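Local coordinates for protein aminotransferase, class I (Staphylococcus aureus, PDB 2O1B) that probably catalyses pyridoxal-5'-phosphate-dependent transfer of the amino group of L-aspartate to 2-oxoglutarate, at residues A[144-149]-A[186-191]; A[159-164]-A[371-376]; A[201-206]-A[217-222]. One frame throughout, in Å; residues are numbered along the deposited sequence.

Overall arrangement
The three contacts illustrate how one mixed sheet can organise a cofactor pocket: each has a segment on it. Contacts 1 and 3 lie about 12 Å apart, centre to centre, on neighbouring strands 182-187 and 216-220. They are joined by Leu187 O and Asp220 N at 2.8 Å, and by a probable hydrogen bond of Tyr146 OH to Asp220 OD1 at 2.5 Å, so both converge on pyridoxal-5'-phosphate. Contact 2 sits further out, where a loop meets strand 156-161, outermost of that sheet within the chain; the side chain of Leu162 is about 12 Å from the cofactor. It still touches contact 1, with Leu162 CD1 3.9 Å from Tyr189 OH, whereas contacts 2 and 3 are about 8 Å apart at their nearest atoms.

Contact 1. Residues A[144-149]-A[186-191]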
loop_
_atom_site.group_PDB
_atom_site.type_symbol
_atom_site.label_atom_id
_atom_site.label_comp_id
_atom_site.label_asym_id
_atom_site.label_seq_id
_atom_site.Cartn_x
_atom_site.Cartn_y
_atom_site.Cartn_z
ATOM N N THR A 144 6.257 0.509 17.513
ATOM C CA THR A 144 6.836 -0.767 17.089
ATOM C C THR A 144 7.212 -0.830 15.604
ATOM O O THR A 144 8.155 -1.520 15.225
ATOM C CB THR A 144 5.841 -1.919 17.364
ATOM O OG1 THR A 144 4.541 -1.547 16.879
ATOM C CG2 THR A 144 5.757 -2.200 18.853
ATOM N N ASP A 145 6.461 -0.120 14.768
ATOM C CA ASP A 145 6.535 -0.317 13.316
ATOM C C ASP A 145 7.680 0.390 12.567
ATOM O O ASP A 145 7.992 0.032 11.431
ATOM C CB ASP A 145 5.179 0.006 12.679
ATOM C CG ASP A 145 4.096 -0.964 13.107
ATOM O OD1 ASP A 145 4.430 -1.972 13.761
ATOM O OD2 ASP A 145 2.907 -0.730 12.800
ATOM N N TYR A 146 8.325 1.363 13.208
ATOM C CA TYR A 146 9.371 2.145 12.541
ATOM C C TYR A 146 10.562 1.281 12.154
ATOM O O TYR A 146 11.122 1.455 11.084
ATOM C CB TYR A 146 9.874 3.299 13.410
ATOM C CG TYR A 146 8.803 4.194 13.987
ATOM C CD1 TYR A 146 7.610 4.441 13.288
ATOM C CD2 TYR A 146 8.998 4.820 15.212
ATOM C CE1 TYR A 146 6.610 5.278 13.827
ATOM C CE2 TYR A 146 8.027 5.659 15.754
ATOM C CZ TYR A 146 6.838 5.878 15.065
ATOM O OH TYR A 146 5.898 6.707 15.614
ATOM N N LEU A 147 10.919 0.341 13.022
ATOM C CA LEU A 147 12.147 -0.445 12.876
ATOM C C LEU A 147 12.197 -1.126 11.509
ATOM O O LEU A 147 13.243 -1.146 10.858
ATOM C CB LEU A 147 12.238 -1.499 13.989
ATOM C CG LEU A 147 13.554 -2.049 14.550
ATOM C CD1 LEU A 147 13.352 -3.459 15.084
ATOM C CD2 LEU A 147 14.721 -2.010 13.595
ATOM N N ALA A 148 11.069 -1.694 11.096
ATOM C CA ALA A 148 10.959 -2.376 9.809
ATOM C C ALA A 148 11.346 -1.466 8.640
ATOM O O ALA A 148 12.110 -1.878 7.754
ATOM C CB ALA A 148 9.536 -2.921 9.609
ATOM N N GLY A 149 10.808 -0.244 8.645
ATOM C CA GLY A 149 11.129 0.772 7.633
ATOM C C GLY A 149 12.625 1.041 7.536
ATOM O O GLY A 149 13.205 1.007 6.443
ATOM N N TYR A 186 12.650 9.653 14.244
ATOM C CA TYR A 186 11.213 9.578 14.490
ATOM C C TYR A 186 10.882 10.167 15.843
ATOM O O TYR A 186 11.588 9.922 16.833
ATOM C CB TYR A 186 10.712 8.141 14.431
ATOM C CG TYR A 186 10.600 7.598 13.045
ATOM C CD1 TYR A 186 11.732 7.278 12.310
ATOM C CD2 TYR A 186 9.354 7.395 12.455
ATOM C CE1 TYR A 186 11.632 6.771 11.023
ATOM C CE2 TYR A 186 9.248 6.876 11.172
ATOM C CZ TYR A 186 10.389 6.570 10.463
ATOM O OH TYR A 186 10.287 6.051 9.183
ATOM N N LEU A 187 9.808 10.947 15.875
ATOM C CA LEU A 187 9.270 11.454 17.120
ATOM C C LEU A 187 7.786 11.141 17.105
ATOM O O LEU A 187 7.189 11.054 16.040
ATOM C CB LEU A 187 9.518 12.962 17.258
ATOM C CG LEU A 187 10.992 13.387 17.439
ATOM C CD1 LEU A 187 11.141 14.890 17.498
ATOM C CD2 LEU A 187 11.624 12.735 18.685
ATOM N N THR A 188 7.211 10.957 18.287
ATOM C CA THR A 188 5.817 10.545 18.428
ATOM C C THR A 188 5.245 11.169 19.693
ATOM O O THR A 188 5.551 10.717 20.796
ATOM C CB THR A 188 5.707 9.000 18.568
ATOM O OG1 THR A 188 6.663 8.352 17.713
ATOM C CG2 THR A 188 4.303 8.519 18.244
ATOM N N TYR A 189 4.440 12.217 19.521
ATOM C CA TYR A 189 3.728 12.887 20.602
ATOM C C TYR A 189 2.305 13.239 20.158
ATOM O O TYR A 189 2.115 14.001 19.213
ATOM C CB TYR A 189 4.486 14.127 21.110
ATOM C CG TYR A 189 5.835 13.740 21.667
ATOM C CD1 TYR A 189 6.983 13.831 20.886
ATOM C CD2 TYR A 189 5.946 13.203 22.953
ATOM C CE1 TYR A 189 8.230 13.434 21.389
ATOM C CE2 TYR A 189 7.165 12.790 23.455
ATOM C CZ TYR A 189 8.304 12.914 22.674
ATOM O OH TYR A 189 9.505 12.511 23.186
ATOM N N PRO A 190 1.301 12.677 20.837
ATOM C CA PRO A 190 1.413 11.755 21.972
ATOM C C PRO A 190 2.149 10.450 21.667
ATOM O O PRO A 190 1.924 9.843 20.606
ATOM C CB PRO A 190 -0.051 11.468 22.326
ATOM C CG PRO A 190 -0.800 12.623 21.797
ATOM C CD PRO A 190 -0.108 12.973 20.518
ATOM N N ASN A 191 3.025 10.029 22.590
ATOM C CA ASN A 191 3.821 8.809 22.398
ATOM C C ASN A 191 3.018 7.521 22.597
ATOM O O ASN A 191 2.233 7.395 23.534
ATOM C CB ASN A 191 5.055 8.785 23.315
ATOM C CG ASN A 191 6.079 7.710 22.911
ATOM O OD1 ASN A 191 6.852 7.235 23.746
ATOM N ND2 ASN A 191 6.104 7.349 21.629
#
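Tyr146 and Tyr186 form an offset stack between helix 146-152 and strand 182-187 of the seven-stranded mixed sheet at the core of this aminotransferase fold. This is the dense half of the contact. The ring centroids lie 4.4 Å apart with planes tilted by 25°, and Tyr186 CD2 rests over the centre of the Tyr146 ring. In turn, Tyr146 CB stands over the middle of the Tyr186 face, 4.2 Å from its centroid, in a CH-pi contact. Tyr146 has CG anti to its carbonyl carbon (chi1 -51°), which turns the ring toward Tyr186 and carries the phenol to Thr188. On helix 118-129, Leu122 packs against Tyr146 while Val125 and Pro126 pack against Tyr186, whose hydroxyl bonds to the carbonyl oxygen of Leu122.

The outer side is looser. Leu147, the next residue of the helix, directs its side chain away from the strand and is partly exposed, in contrast to the buried pair of tyrosines.

At the far end of the Tyr146 ring the contact turns polar. Its phenol oxygen also bonds to Asp220, and Thr188, which touches the pyridoxal-5'-phosphate cofactor, meets the same phenol: Thr188 OG1 lies in the plane of the Tyr146 ring, at its edge, 2.8 Å from Tyr146 OH.

Contact 2. Residues A[159-164]-A[371-376]; sequences PLNLEP and GENGNR
The backbones approach most closely at Asn161 and Asn373, whose CA atoms are 7.7 Å apart, where strand 156-161, outermost of the mixed sheet within the chain, meets a short 3-10 turn closed by Gly374 N to Gly371 O at 2.9 Å. The contact thereby joins the large mixed sheet to the loop before strand 377-381 of the small antiparallel sheet.

One amide does most of the work. Asn373 points at the strand with CG anti to its carbonyl carbon (chi1 -69°), bringing ND2 to 3.6 Å from Asn161 OD1 and 3.5 Å from Leu162 O. The two asparagine side chains run at about a right angle, and their amide planes are turned 59° from each other. Asn161 is exposed and was modelled in two conformers, which makes its share of the contact the less certain one. The firm bond of Asn373 ND2 goes instead to the carbonyl of Asp140, whose backbone also pairs with Leu160 and Leu162.

A single amide nitrogen thus sits near Asn161 OD1 and Leu162 O and is anchored on Asp140 O of the neighbouring strand 135-140, which implies a polar and fairly light attachment with some latitude on its solvent-exposed side, at Asn161.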
loop_
_atom_site.group_PDB
_atom_site.type_symbol
_atom_site.label_atom_id
_atom_site.label_comp_id
_atom_site.label_asym_id
_atom_site.label_seq_id
_atom_site.Cartn_x
_atom_site.Cartn_y
_atom_site.Cartn_z
ATOM N N PRO A 159 18.500 3.573 19.307
ATOM C CA PRO A 159 17.438 4.051 20.201
ATOM C C PRO A 159 17.619 5.483 20.674
ATOM O O PRO A 159 18.731 5.887 21.021
ATOM C CB PRO A 159 17.534 3.113 21.412
ATOM C CG PRO A 159 18.514 2.068 21.059
ATOM C CD PRO A 159 19.385 2.607 19.986
ATOM N N LEU A 160 16.523 6.237 20.675
ATOM C CA LEU A 160 16.451 7.536 21.325
ATOM C C LEU A 160 15.891 7.272 22.724
ATOM O O LEU A 160 14.695 7.032 22.891
ATOM C CB LEU A 160 15.534 8.493 20.537
ATOM C CG LEU A 160 15.242 9.895 21.115
ATOM C CD1 LEU A 160 16.514 10.743 21.242
ATOM C CD2 LEU A 160 14.179 10.628 20.298
ATOM N N ASN A 161 16.773 7.318 23.718
ATOM C CA ASN A 161 16.397 6.917 25.067
ATOM C C ASN A 161 15.558 7.964 25.808
ATOM O O ASN A 161 16.013 9.067 26.142
ATOM C CB ASN A 161 17.619 6.447 25.865
ATOM C CG ASN A 161 18.229 5.168 25.295
ATOM O OD1 ASN A 161 17.517 4.224 24.935
ATOM N ND2 ASN A 161 19.554 5.138 25.206
ATOM N N LEU A 162 14.298 7.603 26.036
ATOM C CA LEU A 162 13.352 8.482 26.713
ATOM C C LEU A 162 13.070 7.946 28.113
ATOM O O LEU A 162 12.898 6.742 28.306
ATOM C CB LEU A 162 12.057 8.605 25.905
ATOM C CG LEU A 162 12.197 8.896 24.403
ATOM C CD1 LEU A 162 10.838 8.858 23.724
ATOM C CD2 LEU A 162 12.865 10.232 24.155
ATOM N N GLU A 163 13.025 8.846 29.084
ATOM C CA GLU A 163 12.895 8.459 30.487
ATOM C C GLU A 163 11.633 9.019 31.121
ATOM O O GLU A 163 11.218 10.137 30.795
ATOM C CB GLU A 163 14.126 8.904 31.274
ATOM C CG GLU A 163 15.391 8.219 30.809
ATOM C CD GLU A 163 16.595 8.557 31.639
ATOM O OE1 GLU A 163 16.636 9.654 32.245
ATOM O OE2 GLU A 163 17.521 7.719 31.673
ATOM N N PRO A 164 11.024 8.252 32.047
ATOM C CA PRO A 164 9.829 8.730 32.742
ATOM C C PRO A 164 10.200 9.844 33.723
ATOM O O PRO A 164 11.374 9.959 34.088
ATOM C CB PRO A 164 9.343 7.482 33.496
ATOM C CG PRO A 164 10.562 6.678 33.712
ATOM C CD PRO A 164 11.427 6.907 32.510
ATOM N N GLY A 371 10.518 -1.311 23.091
ATOM C CA GLY A 371 11.924 -1.030 23.343
ATOM C C GLY A 371 12.370 -1.544 24.696
ATOM O O GLY A 371 11.530 -1.912 25.534
ATOM N N GLU A 372 13.696 -1.569 24.879
ATOM C CA GLU A 372 14.378 -1.925 26.123
ATOM C C GLU A 372 13.788 -1.215 27.348
ATOM O O GLU A 372 13.638 -1.814 28.415
ATOM C CB GLU A 372 15.867 -1.563 25.988
ATOM C CG GLU A 372 16.854 -2.479 26.713
ATOM C CD GLU A 372 18.304 -2.198 26.324
ATOM O OE1 GLU A 372 18.524 -1.434 25.360
ATOM O OE2 GLU A 372 19.230 -2.739 26.978
ATOM N N ASN A 373 13.458 0.062 27.183
ATOM C CA ASN A 373 12.914 0.888 28.254
ATOM C C ASN A 373 11.472 0.543 28.621
ATOM O O ASN A 373 10.931 1.091 29.581
ATOM C CB ASN A 373 13.025 2.372 27.909
ATOM C CG ASN A 373 14.447 2.859 27.916
ATOM O OD1 ASN A 373 15.323 2.246 28.541
ATOM N ND2 ASN A 373 14.700 3.957 27.213
ATOM N N GLY A 374 10.867 -0.357 27.851
ATOM C CA GLY A 374 9.529 -0.865 28.124
ATOM C C GLY A 374 9.563 -2.210 28.835
ATOM O O GLY A 374 8.523 -2.775 29.123
ATOM N N ASN A 375 10.759 -2.713 29.144
ATOM C CA ASN A 375 10.901 -4.037 29.746
ATOM C C ASN A 375 10.079 -4.266 31.029
ATOM O O ASN A 375 9.654 -5.392 31.312
ATOM C CB ASN A 375 12.379 -4.355 30.017
ATOM C CG ASN A 375 12.639 -5.833 30.104
ATOM O OD1 ASN A 375 12.237 -6.594 29.225
ATOM N ND2 ASN A 375 13.312 -6.259 31.171
ATOM N N ARG A 376 9.855 -3.199 31.792
ATOM C CA ARG A 376 9.136 -3.313 33.061
ATOM C C ARG A 376 7.858 -2.474 33.109
ATOM O O ARG A 376 7.490 -1.920 34.150
ATOM C CB ARG A 376 10.062 -3.037 34.244
ATOM C CG ARG A 376 11.309 -3.930 34.225
ATOM C CD ARG A 376 11.579 -4.601 35.554
ATOM N NE ARG A 376 12.636 -5.611 35.432
ATOM C CZ ARG A 376 12.468 -6.924 35.581
ATOM N NH1 ARG A 376 11.274 -7.432 35.888
ATOM N NH2 ARG A 376 13.509 -7.738 35.443
#

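Contact 3. Residues A[201-206]-A[217-222]. With PLP (pyridoxal-5'-phosphate), chain B.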
loop_
_atom_site.group_PDB
_atom_site.type_symbol
_atom_site.label_atom_id
_atom_site.label_comp_id
_atom_site.label_asym_id
_atom_site.label_seq_id
_atom_site.Cartn_x
_atom_site.Cartn_y
_atom_site.Cartn_z
ATOM N N GLU A 201 7.667 24.304 22.667
ATOM C CA GLU A 201 9.058 24.512 23.048
ATOM C C GLU A 201 9.927 23.273 22.860
ATOM O O GLU A 201 11.100 23.401 22.511
ATOM C CB GLU A 201 9.155 25.013 24.493
ATOM C CG GLU A 201 8.683 26.464 24.705
ATOM C CD GLU A 201 7.166 26.625 24.567
ATOM O OE1 GLU A 201 6.715 27.653 24.023
ATOM O OE2 GLU A 201 6.425 25.722 25.003
ATOM N N VAL A 202 9.381 22.076 23.098
ATOM C CA VAL A 202 10.205 20.870 22.893
ATOM C C VAL A 202 10.443 20.642 21.387
ATOM O O VAL A 202 11.501 20.156 20.988
ATOM C CB VAL A 202 9.759 19.569 23.683
ATOM C CG1 VAL A 202 8.686 19.855 24.742
ATOM C CG2 VAL A 202 9.347 18.432 22.767
ATOM N N PHE A 203 9.476 21.046 20.566
ATOM C CA PHE A 203 9.662 21.040 19.114
ATOM C C PHE A 203 10.666 22.132 18.705
ATOM O O PHE A 203 11.532 21.893 17.854
ATOM C CB PHE A 203 8.326 21.172 18.362
ATOM C CG PHE A 203 7.487 19.897 18.350
ATOM C CD1 PHE A 203 8.080 18.647 18.170
ATOM C CD2 PHE A 203 6.101 19.958 18.497
ATOM C CE1 PHE A 203 7.309 17.473 18.156
ATOM C CE2 PHE A 203 5.315 18.793 18.479
ATOM C CZ PHE A 203 5.925 17.548 18.309
ATOM N N ASP A 204 10.583 23.307 19.333
ATOM C CA ASP A 204 11.563 24.364 19.080
ATOM C C ASP A 204 12.984 23.838 19.259
ATOM O O ASP A 204 13.854 24.112 18.434
ATOM C CB ASP A 204 11.334 25.581 19.986
ATOM C CG ASP A 204 10.078 26.377 19.614
ATOM O OD1 ASP A 204 9.655 27.240 20.412
ATOM O OD2 ASP A 204 9.522 26.153 18.524
ATOM N N GLU A 205 13.205 23.084 20.332
ATOM C CA GLU A 205 14.543 22.604 20.685
ATOM C C GLU A 205 15.068 21.597 19.659
ATOM O O GLU A 205 16.246 21.632 19.290
ATOM C CB GLU A 205 14.564 22.000 22.099
ATOM C CG GLU A 205 15.985 21.838 22.652
ATOM C CD GLU A 205 16.067 21.058 23.958
ATOM O OE1 GLU A 205 15.021 20.782 24.586
ATOM O OE2 GLU A 205 17.202 20.713 24.360
ATOM N N ALA A 206 14.179 20.723 19.199
ATOM C CA ALA A 206 14.503 19.667 18.242
ATOM C C ALA A 206 14.891 20.297 16.918
ATOM O O ALA A 206 15.925 19.958 16.338
ATOM C CB ALA A 206 13.305 18.749 18.060
ATOM N N ILE A 217 13.393 15.078 10.451
ATOM C CA ILE A 217 12.515 14.545 11.474
ATOM C C ILE A 217 11.206 14.095 10.844
ATOM O O ILE A 217 10.659 14.773 9.959
ATOM C CB ILE A 217 12.226 15.609 12.575
ATOM C CG1 ILE A 217 13.515 15.993 13.312
ATOM C CG2 ILE A 217 11.146 15.127 13.554
ATOM C CD1 ILE A 217 13.395 17.237 14.162
ATOM N N VAL A 218 10.717 12.946 11.300
ATOM C CA VAL A 218 9.374 12.497 10.973
ATOM C C VAL A 218 8.617 12.487 12.273
ATOM O O VAL A 218 8.972 11.751 13.183
ATOM C CB VAL A 218 9.347 11.062 10.406
ATOM C CG1 VAL A 218 7.899 10.630 10.117
ATOM C CG2 VAL A 218 10.179 10.979 9.156
ATOM N N HIS A 219 7.578 13.306 12.367
ATOM C CA HIS A 219 6.745 13.296 13.558
ATOM C C HIS A 219 5.454 12.530 13.292
ATOM O O HIS A 219 4.703 12.884 12.390
ATOM C CB HIS A 219 6.456 14.719 14.069
ATOM C CG HIS A 219 5.551 14.746 15.265
ATOM N ND1 HIS A 219 5.821 14.034 16.415
ATOM C CD2 HIS A 219 4.369 15.370 15.477
ATOM C CE1 HIS A 219 4.841 14.219 17.282
ATOM N NE2 HIS A 219 3.948 15.024 16.739
ATOM N N ASP A 220 5.230 11.476 14.083
ATOM C CA ASP A 220 4.070 10.580 13.967
ATOM C C ASP A 220 2.946 11.088 14.867
ATOM O O ASP A 220 2.969 10.911 16.087
ATOM C CB ASP A 220 4.500 9.165 14.369
ATOM C CG ASP A 220 3.414 8.110 14.190
ATOM O OD1 ASP A 220 3.757 6.900 14.362
ATOM O OD2 ASP A 220 2.242 8.458 13.885
ATOM N N PHE A 221 1.955 11.713 14.247
ATOM C CA PHE A 221 0.906 12.470 14.938
ATOM C C PHE A 221 -0.417 11.697 14.985
ATOM O O PHE A 221 -1.503 12.295 15.011
ATOM C CB PHE A 221 0.709 13.786 14.182
ATOM C CG PHE A 221 0.275 14.957 15.036
ATOM C CD1 PHE A 221 0.477 14.975 16.407
ATOM C CD2 PHE A 221 -0.326 16.059 14.433
ATOM C CE1 PHE A 221 0.080 16.073 17.171
ATOM C CE2 PHE A 221 -0.731 17.161 15.185
ATOM C CZ PHE A 221 -0.523 17.164 16.561
ATOM N N ALA A 222 -0.315 10.369 15.003
ATOM C CA ALA A 222 -1.483 9.465 15.056
ATOM C C ALA A 222 -2.494 9.810 16.143
ATOM O O ALA A 222 -3.712 9.627 15.949
ATOM C CB ALA A 222 -1.021 8.034 15.223
HETATM N N1 PLP B . 1.702 5.442 14.620
HETATM C C2 PLP B . 1.192 5.310 15.898
HETATM C C2A PLP B . 1.920 5.944 17.050
HETATM C C3 PLP B . -0.009 4.617 16.072
HETATM O O3 PLP B . -0.555 4.462 17.314
HETATM C C4 PLP B . -0.669 4.063 14.967
HETATM C C4A PLP B . -2.147 3.837 15.089
HETATM C C5 PLP B . -0.132 4.192 13.684
HETATM C C6 PLP B . 1.066 4.887 13.519
HETATM C C5A PLP B . -0.813 3.575 12.469
HETATM O O4P PLP B . -1.971 4.285 12.073
HETATM P P PLP B . -2.746 3.907 10.706
HETATM O O1P PLP B . -4.055 3.215 11.051
HETATM O O2P PLP B . -1.843 2.998 9.917
HETATM O O3P PLP B . -3.020 5.194 9.981
#
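Phe203 meets His219 edge to face, the aromatic part of a contact between helix 200-210 and strand 216-220, two successive elements of a beta-alpha-beta unit. The ring centroids are 4.9 Å apart and the planes stand at 69°. Phe203 CZ comes down on one face of the imidazole, off-centre toward the rim, 3.6 Å from His219 NE2. With CG anti to its backbone N (chi1 178°), His219 reaches out from the strand to receive that edge, while its ND1 makes a weak hydrogen bond to Leu187 O on the adjacent strand.

The apolar part lies one turn further along the helix. Ala206 CB touches Ile217 CD1 at 4.2 Å, and Ile235 packs against both Phe203 and Ile217 to widen the same hydrophobic layer.

The polar part is on the opposite side of the strand, because alternation turns Asp220 away from the helix and toward pyridoxal-5'-phosphate. Asp220 OD1 lies 2.5 Å from PLP N1, and OD2 is 3.2 Å from the same nitrogen. OD1 thus faces both N1 and the phenol of Tyr146, whereas OD2 takes a weak bond from Ala222 N, at 3.4 Å. Ala222 CB covers a face of the pyridine ring, 3.6 Å from PLP C2. Arg261, Ser250, Ser252, Thr118, Asn192 and Tyr81 of the second subunit also hydrogen-bond to the cofactor.

Aromatic and aliphatic packing thus covers one side of the strand while the other offers a carboxylate to the pyridine nitrogen, consistent with the aspartate that supports the ring nitrogen in related aminotransferases.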